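PDB 2CNQ: phosphoribosylaminoimidazole-succinocarboxamide synthase from Saccharomyces cerevisiae, which catalyses the ATP-dependent condensation of 4-carboxy-5-aminoimidazole ribotide with L-aspartate to give SAICAR, a step of de novo purine biosynthesis. Local coordinates for residues 122-127 and 210-215; 214-219 and 239-244. One frame throughout, in Å; residues are numbered along the deposited sequence. Where two conformers were deposited one is given.

Interaction 1: 122-127 and 210-215; sequences RGYITG and GIIIAD. With AMZ (aminoimidazole 4-carboxamide ribonucleotide), chain C.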
loop_
_atom_site.group_PDB
_atom_site.type_symbol
_atom_site.label_atom_id
_atom_site.label_comp_id
_atom_site.label_asym_id
_atom_site.label_seq_id
_atom_site.Cartn_x
_atom_site.Cartn_y
_atom_site.Cartn_z
ATOM N N ARG A 122 0.867 -10.002 -8.119
ATOM C CA ARG A 122 1.194 -11.144 -7.312
ATOM C C ARG A 122 2.385 -11.840 -7.887
ATOM O O ARG A 122 2.362 -12.291 -9.004
ATOM C CB ARG A 122 0.056 -12.101 -7.242
ATOM C CG ARG A 122 -1.218 -11.459 -6.791
ATOM C CD ARG A 122 -2.327 -12.463 -6.775
ATOM N NE ARG A 122 -3.590 -11.819 -6.541
ATOM C CZ ARG A 122 -4.097 -11.588 -5.365
ATOM N NH1 ARG A 122 -3.565 -12.064 -4.277
ATOM N NH2 ARG A 122 -5.188 -10.867 -5.293
ATOM N N GLY A 123 3.424 -11.935 -7.105
ATOM C CA GLY A 123 4.541 -12.763 -7.472
ATOM C C GLY A 123 4.420 -14.166 -6.987
ATOM O O GLY A 123 5.045 -15.073 -7.533
ATOM N N TYR A 124 3.630 -14.356 -5.955
ATOM C CA TYR A 124 3.508 -15.590 -5.249
ATOM C C TYR A 124 2.072 -15.759 -4.942
ATOM O O TYR A 124 1.333 -14.798 -4.745
ATOM C CB TYR A 124 4.283 -15.542 -3.958
ATOM C CG TYR A 124 5.746 -15.381 -4.157
ATOM C CD1 TYR A 124 6.284 -14.173 -4.549
ATOM C CD2 TYR A 124 6.598 -16.434 -3.949
ATOM C CE1 TYR A 124 7.626 -14.043 -4.733
ATOM C CE2 TYR A 124 7.948 -16.288 -4.129
ATOM C CZ TYR A 124 8.448 -15.103 -4.526
ATOM O OH TYR A 124 9.780 -14.924 -4.706
ATOM N N ILE A 125 1.646 -17.005 -4.884
ATOM C CA ILE A 125 0.251 -17.272 -4.730
ATOM C C ILE A 125 -0.114 -17.380 -3.288
ATOM O O ILE A 125 0.336 -18.252 -2.576
ATOM C CB ILE A 125 -0.158 -18.474 -5.559
ATOM C CG1 ILE A 125 -1.660 -18.535 -5.620
ATOM C CG2 ILE A 125 0.448 -19.786 -5.110
ATOM C CD1 ILE A 125 -2.176 -19.492 -6.638
ATOM N N THR A 126 -0.965 -16.478 -2.839
ATOM C CA THR A 126 -1.400 -16.443 -1.489
ATOM C C THR A 126 -2.686 -15.687 -1.441
ATOM O O THR A 126 -3.199 -15.231 -2.432
ATOM C CB THR A 126 -0.319 -15.809 -0.595
ATOM O OG1 THR A 126 -0.691 -15.957 0.752
ATOM C CG2 THR A 126 -0.114 -14.356 -0.873
ATOM N N GLY A 127 -3.256 -15.576 -0.278
ATOM C CA GLY A 127 -4.367 -14.695 -0.109
ATOM C C GLY A 127 -5.512 -15.082 -0.976
ATOM O O GLY A 127 -5.838 -16.255 -1.138
ATOM N N GLY A 210 16.481 -9.991 1.462
ATOM C CA GLY A 210 15.939 -11.034 2.283
ATOM C C GLY A 210 14.457 -11.050 2.412
ATOM O O GLY A 210 13.970 -11.831 3.201
ATOM N N ILE A 211 13.744 -10.263 1.641
ATOM C CA ILE A 211 12.304 -10.238 1.724
ATOM C C ILE A 211 11.745 -10.654 0.404
ATOM O O ILE A 211 12.140 -10.177 -0.632
ATOM C CB ILE A 211 11.727 -8.912 2.259
ATOM C CG1 ILE A 211 11.845 -8.901 3.795
ATOM C CG2 ILE A 211 10.274 -8.768 1.868
ATOM C CD1 ILE A 211 11.375 -7.630 4.446
ATOM N N ILE A 212 10.789 -11.539 0.496
ATOM C CA ILE A 212 9.955 -11.879 -0.624
ATOM C C ILE A 212 8.763 -10.977 -0.589
ATOM O O ILE A 212 8.013 -10.973 0.365
ATOM C CB ILE A 212 9.528 -13.329 -0.544
ATOM C CG1 ILE A 212 10.726 -14.231 -0.790
ATOM C CG2 ILE A 212 8.440 -13.585 -1.557
ATOM C CD1 ILE A 212 10.465 -15.670 -0.528
ATOM N N ILE A 213 8.578 -10.203 -1.631
ATOM C CA ILE A 213 7.363 -9.445 -1.775
ATOM C C ILE A 213 6.389 -10.383 -2.415
ATOM O O ILE A 213 6.476 -10.671 -3.593
ATOM C CB ILE A 213 7.550 -8.219 -2.632
ATOM C CG1 ILE A 213 8.705 -7.369 -2.159
ATOM C CG2 ILE A 213 6.261 -7.440 -2.621
ATOM C CD1 ILE A 213 8.975 -6.194 -3.000
ATOM N N ALA A 214 5.482 -10.922 -1.649
ATOM C CA ALA A 214 4.596 -11.897 -2.191
ATOM C C ALA A 214 3.660 -11.285 -3.194
ATOM O O ALA A 214 3.417 -11.838 -4.251
ATOM C CB ALA A 214 3.816 -12.529 -1.112
ATOM N N ASP A 215 3.128 -10.139 -2.836
ATOM C CA ASP A 215 2.185 -9.443 -3.643
ATOM C C ASP A 215 2.130 -8.020 -3.145
ATOM O O ASP A 215 2.665 -7.677 -2.107
ATOM C CB ASP A 215 0.840 -10.153 -3.636
ATOM C CG ASP A 215 0.254 -10.355 -2.290
ATOM O OD1 ASP A 215 -0.520 -11.311 -2.179
ATOM O OD2 ASP A 215 0.504 -9.545 -1.392
HETATM O O5 AMZ C . -5.719 -1.529 0.246
HETATM C C6 AMZ C . -6.271 -2.278 -0.531
HETATM N N2 AMZ C . -7.477 -2.050 -1.041
HETATM C C3A AMZ C . -5.615 -3.490 -0.982
HETATM C C7A AMZ C . -4.400 -3.940 -0.564
HETATM N N3 AMZ C . -3.470 -3.412 0.254
HETATM N N1 AMZ C . -6.141 -4.364 -1.858
HETATM C C5 AMZ C . -5.263 -5.332 -1.995
HETATM N N AMZ C . -4.199 -5.095 -1.196
HETATM C C1 AMZ C . -3.005 -5.901 -1.127
HETATM C C2 AMZ C . -2.989 -6.884 0.005
HETATM C C3 AMZ C . -2.087 -7.963 -0.522
HETATM O O2 AMZ C . -0.766 -7.509 -0.332
HETATM O O1 AMZ C . -2.525 -6.256 1.181
HETATM O O AMZ C . -3.000 -6.687 -2.286
HETATM C C AMZ C . -2.437 -7.959 -2.001
HETATM C C4 AMZ C . -3.382 -9.041 -2.410
HETATM O O3 AMZ C . -4.435 -9.102 -1.461
HETATM P P AMZ C . -5.483 -10.300 -1.573
HETATM O OP1 AMZ C . -6.322 -10.048 -2.782
HETATM O O4 AMZ C . -6.278 -10.191 -0.293
HETATM O OP2 AMZ C . -4.748 -11.595 -1.693
HETATM O O HOH W 1 -0.902 -13.275 -3.998
#
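R122 and D215 pair as antiparallel non-hydrogen-bonded neighbours, their side chains side by side on one face of the sheet. Followed outward, the arginine meets first aspartate and then ligand. Its CB runs past the aspartate, R122 CG lies 4.0 Å from D215 CB, and the chain stays extended from CG to NE, which carries the guanidinium out to the phosphate of AMZ. NE has a weak hydrogen bond to T160. R122 NH1 donates to AMZ OP2 almost in line (177°) and R122 NH2 to AMZ OP1 at 2.9 Å, a forked grip that fixes the rotation of the group; NH2 is also hydrogen-bonded to H140. Toward D215 OD1, NH1 makes just a long salt bridge, and water 1 bridges the pair, accepting from NH1 and donating to D215 OD1 at 2.7 Å, with Y124 O a further acceptor in its reach. This is the AMZ site of a SAICAR synthetase, set where strand 113-122 gives way to the loop before helix 127-136. D215 OD2 accepts the ribose hydroxyl O2 of AMZ at 2.6 Å. At the corner, the carbonyl O of A214 receives two amides, G123 N at 2.9 Å and, weakly, Y124 N. The Y124 ring lies across I212, whose CG2 sits over one face in a CH-pi contact 3.5 Å from the centroid. Nearer the ligand, T126 CG2 packs 3.3 Å from D215 OD1.

Interaction 2: 214-219 and 239-244; sequences ADTKFE and DSSRFW. With AMZ (aminoimidazole 4-carboxamide ribonucleotide), chain C; ADP (adenosine-5'-diphosphate), chain B.
Between T216 and S241, an antiparallel non-hydrogen-bonded pair, two hydroxyls meet, with T216 OG1 2.7 Å from S241 OG. Water 2 joins T216 OG1 to S240 OG and donates to the carbonyl O of K217; S240 OG is also held by the amide of T237, and S241 OG by the T237 carbonyl. Backbone bonds flank this pair: K217 N donates to S240 O at 2.8 Å, A214 N to R242 O, and R242 N to D215 O. R242, extended from CG to NE, presents NH2 to two anions at once. D215 OD1, through its syn lone pair, lies 2.8 Å from R242 NH2 and AMZ OP2 2.7 Å from it, both at the guanidinium edge, while AMZ C3 lies over one face; NH1 is taken by Q261. K217 NZ forms salt bridges with E219 OE1 and D233, and E219 OE2 accepts ADP O2' at 2.6 Å. At the far end the CB of A214 stands over the six-membered ring of W244, 3.4 Å from its centroid. Two adjacent strands of a beta hairpin thus line the AMZ site of SAICAR synthetase, one of them reaching on to the ADP ribose.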
loop_
_atom_site.group_PDB
_atom_site.type_symbol
_atom_site.label_atom_id
_atom_site.label_comp_id
_atom_site.label_asym_id
_atom_site.label_seq_id
_atom_site.Cartn_x
_atom_site.Cartn_y
_atom_site.Cartn_z
ATOM N N ALA A 214 5.482 -10.922 -1.649
ATOM C CA ALA A 214 4.596 -11.897 -2.191
ATOM C C ALA A 214 3.660 -11.285 -3.194
ATOM O O ALA A 214 3.417 -11.838 -4.251
ATOM C CB ALA A 214 3.816 -12.529 -1.112
ATOM N N ASP A 215 3.128 -10.139 -2.836
ATOM C CA ASP A 215 2.185 -9.443 -3.643
ATOM C C ASP A 215 2.130 -8.020 -3.145
ATOM O O ASP A 215 2.665 -7.677 -2.107
ATOM C CB ASP A 215 0.840 -10.153 -3.636
ATOM C CG ASP A 215 0.254 -10.355 -2.290
ATOM O OD1 ASP A 215 -0.520 -11.311 -2.179
ATOM O OD2 ASP A 215 0.504 -9.545 -1.392
ATOM N N THR A 216 1.482 -7.187 -3.920
ATOM C CA THR A 216 1.365 -5.815 -3.547
ATOM C C THR A 216 0.255 -5.194 -4.337
ATOM O O THR A 216 -0.081 -5.648 -5.400
ATOM C CB THR A 216 2.671 -5.069 -3.824
ATOM O OG1 THR A 216 2.675 -3.844 -3.124
ATOM C CG2 THR A 216 2.907 -4.788 -5.259
ATOM N N LYS A 217 -0.269 -4.124 -3.790
ATOM C CA LYS A 217 -1.252 -3.305 -4.425
ATOM C C LYS A 217 -0.678 -1.971 -4.687
ATOM O O LYS A 217 -0.300 -1.265 -3.770
ATOM C CB LYS A 217 -2.470 -3.199 -3.540
ATOM C CG LYS A 217 -3.582 -2.359 -4.114
ATOM C CD LYS A 217 -3.501 -0.886 -3.855
ATOM C CE LYS A 217 -3.748 -0.549 -2.427
ATOM N NZ LYS A 217 -3.546 0.890 -2.130
ATOM N N PHE A 218 -0.598 -1.618 -5.943
ATOM C CA PHE A 218 -0.254 -0.284 -6.359
ATOM C C PHE A 218 -1.534 0.447 -6.668
ATOM O O PHE A 218 -2.532 -0.138 -6.979
ATOM C CB PHE A 218 0.574 -0.314 -7.619
ATOM C CG PHE A 218 1.883 -1.000 -7.519
ATOM C CD1 PHE A 218 2.837 -0.591 -6.628
ATOM C CD2 PHE A 218 2.177 -2.032 -8.360
ATOM C CE1 PHE A 218 4.062 -1.177 -6.620
ATOM C CE2 PHE A 218 3.404 -2.637 -8.345
ATOM C CZ PHE A 218 4.341 -2.217 -7.482
ATOM N N GLU A 219 -1.430 1.752 -6.664
ATOM C CA GLU A 219 -2.405 2.603 -7.249
ATOM C C GLU A 219 -1.737 3.470 -8.243
ATOM O O GLU A 219 -0.652 3.969 -8.029
ATOM C CB GLU A 219 -3.117 3.450 -6.227
ATOM C CG GLU A 219 -3.877 2.614 -5.255
ATOM C CD GLU A 219 -4.795 3.373 -4.365
ATOM O OE1 GLU A 219 -5.151 2.801 -3.318
ATOM O OE2 GLU A 219 -5.154 4.509 -4.712
ATOM N N ASP A 239 1.080 -2.268 4.599
ATOM C CA ASP A 239 -0.350 -2.238 4.375
ATOM C C ASP A 239 -0.664 -2.688 2.971
ATOM O O ASP A 239 -1.636 -3.374 2.758
ATOM C CB ASP A 239 -0.914 -0.833 4.545
ATOM C CG ASP A 239 -1.280 -0.477 5.923
ATOM O OD1 ASP A 239 -1.778 0.645 6.102
ATOM O OD2 ASP A 239 -1.185 -1.290 6.829
ATOM N N SER A 240 0.123 -2.298 1.999
ATOM C CA SER A 240 -0.201 -2.532 0.623
ATOM C C SER A 240 0.362 -3.820 0.082
ATOM O O SER A 240 0.117 -4.126 -1.064
ATOM C CB SER A 240 0.272 -1.398 -0.227
ATOM O OG SER A 240 1.654 -1.392 -0.358
ATOM N N SER A 241 1.099 -4.557 0.875
ATOM C CA SER A 241 1.876 -5.670 0.392
ATOM C C SER A 241 1.936 -6.743 1.383
ATOM O O SER A 241 1.697 -6.526 2.557
ATOM C CB SER A 241 3.311 -5.210 0.168
ATOM O OG SER A 241 3.355 -3.980 -0.499
ATOM N N ARG A 242 2.375 -7.902 0.920
ATOM C CA ARG A 242 2.769 -8.967 1.789
ATOM C C ARG A 242 4.235 -9.173 1.634
ATOM O O ARG A 242 4.744 -9.300 0.536
ATOM C CB ARG A 242 2.022 -10.221 1.483
ATOM C CG ARG A 242 0.612 -10.135 1.906
ATOM C CD ARG A 242 -0.131 -11.329 1.433
ATOM N NE ARG A 242 -1.509 -11.259 1.863
ATOM C CZ ARG A 242 -2.549 -11.437 1.087
ATOM N NH1 ARG A 242 -3.726 -11.444 1.650
ATOM N NH2 ARG A 242 -2.443 -11.583 -0.215
ATOM N N PHE A 243 4.908 -9.156 2.769
ATOM C CA PHE A 243 6.324 -9.306 2.844
ATOM C C PHE A 243 6.652 -10.515 3.654
ATOM O O PHE A 243 6.235 -10.616 4.797
ATOM C CB PHE A 243 6.934 -8.098 3.501
ATOM C CG PHE A 243 6.740 -6.836 2.773
ATOM C CD1 PHE A 243 6.262 -5.717 3.415
ATOM C CD2 PHE A 243 7.072 -6.722 1.453
ATOM C CE1 PHE A 243 6.159 -4.511 2.751
ATOM C CE2 PHE A 243 6.938 -5.530 0.792
ATOM C CZ PHE A 243 6.497 -4.417 1.451
ATOM N N TRP A 244 7.418 -11.402 3.054
ATOM C CA TRP A 244 7.822 -12.620 3.684
ATOM C C TRP A 244 9.302 -12.634 3.832
ATOM O O TRP A 244 10.035 -12.090 3.057
ATOM C CB TRP A 244 7.416 -13.792 2.842
ATOM C CG TRP A 244 5.969 -13.925 2.676
ATOM C CD1 TRP A 244 4.997 -13.436 3.481
ATOM C CD2 TRP A 244 5.315 -14.628 1.645
ATOM N NE1 TRP A 244 3.789 -13.792 3.010
ATOM C CE2 TRP A 244 3.955 -14.541 1.884
ATOM C CE3 TRP A 244 5.760 -15.321 0.520
ATOM C CZ2 TRP A 244 3.032 -15.148 1.077
ATOM C CZ3 TRP A 244 4.855 -15.905 -0.290
ATOM C CH2 TRP A 244 3.494 -15.807 -0.022
HETATM O O5 AMZ C . -5.719 -1.529 0.246
HETATM C C6 AMZ C . -6.271 -2.278 -0.531
HETATM N N2 AMZ C . -7.477 -2.050 -1.041
HETATM C C3A AMZ C . -5.615 -3.490 -0.982
HETATM C C7A AMZ C . -4.400 -3.940 -0.564
HETATM N N3 AMZ C . -3.470 -3.412 0.254
HETATM N N1 AMZ C . -6.141 -4.364 -1.858
HETATM C C5 AMZ C . -5.263 -5.332 -1.995
HETATM N N AMZ C . -4.199 -5.095 -1.196
HETATM C C1 AMZ C . -3.005 -5.901 -1.127
HETATM C C2 AMZ C . -2.989 -6.884 0.005
HETATM C C3 AMZ C . -2.087 -7.963 -0.522
HETATM O O2 AMZ C . -0.766 -7.509 -0.332
HETATM O O1 AMZ C . -2.525 -6.256 1.181
HETATM O O AMZ C . -3.000 -6.687 -2.286
HETATM C C AMZ C . -2.437 -7.959 -2.001
HETATM C C4 AMZ C . -3.382 -9.041 -2.410
HETATM O O3 AMZ C . -4.435 -9.102 -1.461
HETATM P P AMZ C . -5.483 -10.300 -1.573
HETATM O OP1 AMZ C . -6.322 -10.048 -2.782
HETATM O O4 AMZ C . -6.278 -10.191 -0.293
HETATM O OP2 AMZ C . -4.748 -11.595 -1.693
HETATM P PB ADP B . -8.365 3.778 1.457
HETATM O O1B ADP B . -7.288 2.827 1.212
HETATM O O2B ADP B . -9.304 3.868 0.330
HETATM O O3B ADP B . -9.138 3.638 2.675
HETATM P PA ADP B . -6.355 5.660 2.207
HETATM O O1A ADP B . -5.248 4.818 1.748
HETATM O O2A ADP B . -6.575 5.833 3.633
HETATM O O3A ADP B . -7.699 5.218 1.523
HETATM O "O5'" ADP B . -6.230 7.106 1.608
HETATM C "C5'" ADP B . -5.685 7.423 0.347
HETATM C "C4'" ADP B . -6.789 7.830 -0.582
HETATM O "O4'" ADP B . -6.222 8.784 -1.477
HETATM C "C3'" ADP B . -7.295 6.719 -1.449
HETATM O "O3'" ADP B . -8.609 6.994 -1.867
HETATM C "C2'" ADP B . -6.401 6.821 -2.655
HETATM O "O2'" ADP B . -6.917 6.204 -3.791
HETATM C "C1'" ADP B . -6.315 8.293 -2.798
HETATM N N9 ADP B . -5.182 8.801 -3.512
HETATM C C8 ADP B . -3.933 8.332 -3.469
HETATM N N7 ADP B . -3.093 9.067 -4.148
HETATM C C5 ADP B . -3.843 10.056 -4.660
HETATM C C6 ADP B . -3.571 11.193 -5.455
HETATM N N6 ADP B . -2.346 11.468 -5.855
HETATM N N1 ADP B . -4.579 11.956 -5.859
HETATM C C2 ADP B . -5.805 11.696 -5.418
HETATM N N3 ADP B . -6.171 10.713 -4.608
HETATM C C4 ADP B . -5.180 9.899 -4.248
HETATM O O HOH W 2 2.244 -1.277 -3.054
#

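How the interactions relate
From the N terminus, the chain runs out along strand 113-122, turns at 123 and passes through 82 intervening residues, about half of them helical, before interaction 1 closes that long loop against the start of strand 211-223. Interaction 2 begins where interaction 1 ends, sharing A214 and D215, and closes a much shorter loop of 19 residues within the hairpin formed with strand 228-245. The loops therefore follow one another, neither nested nor crossed. Together they set strand 211-223 between its two neighbours in the mixed sheet, and a probable hydrogen bond from I212 N to W244 O joins the two contacts. Both touch AMZ, which sits where the loop before helix 127-136 meets the hairpin.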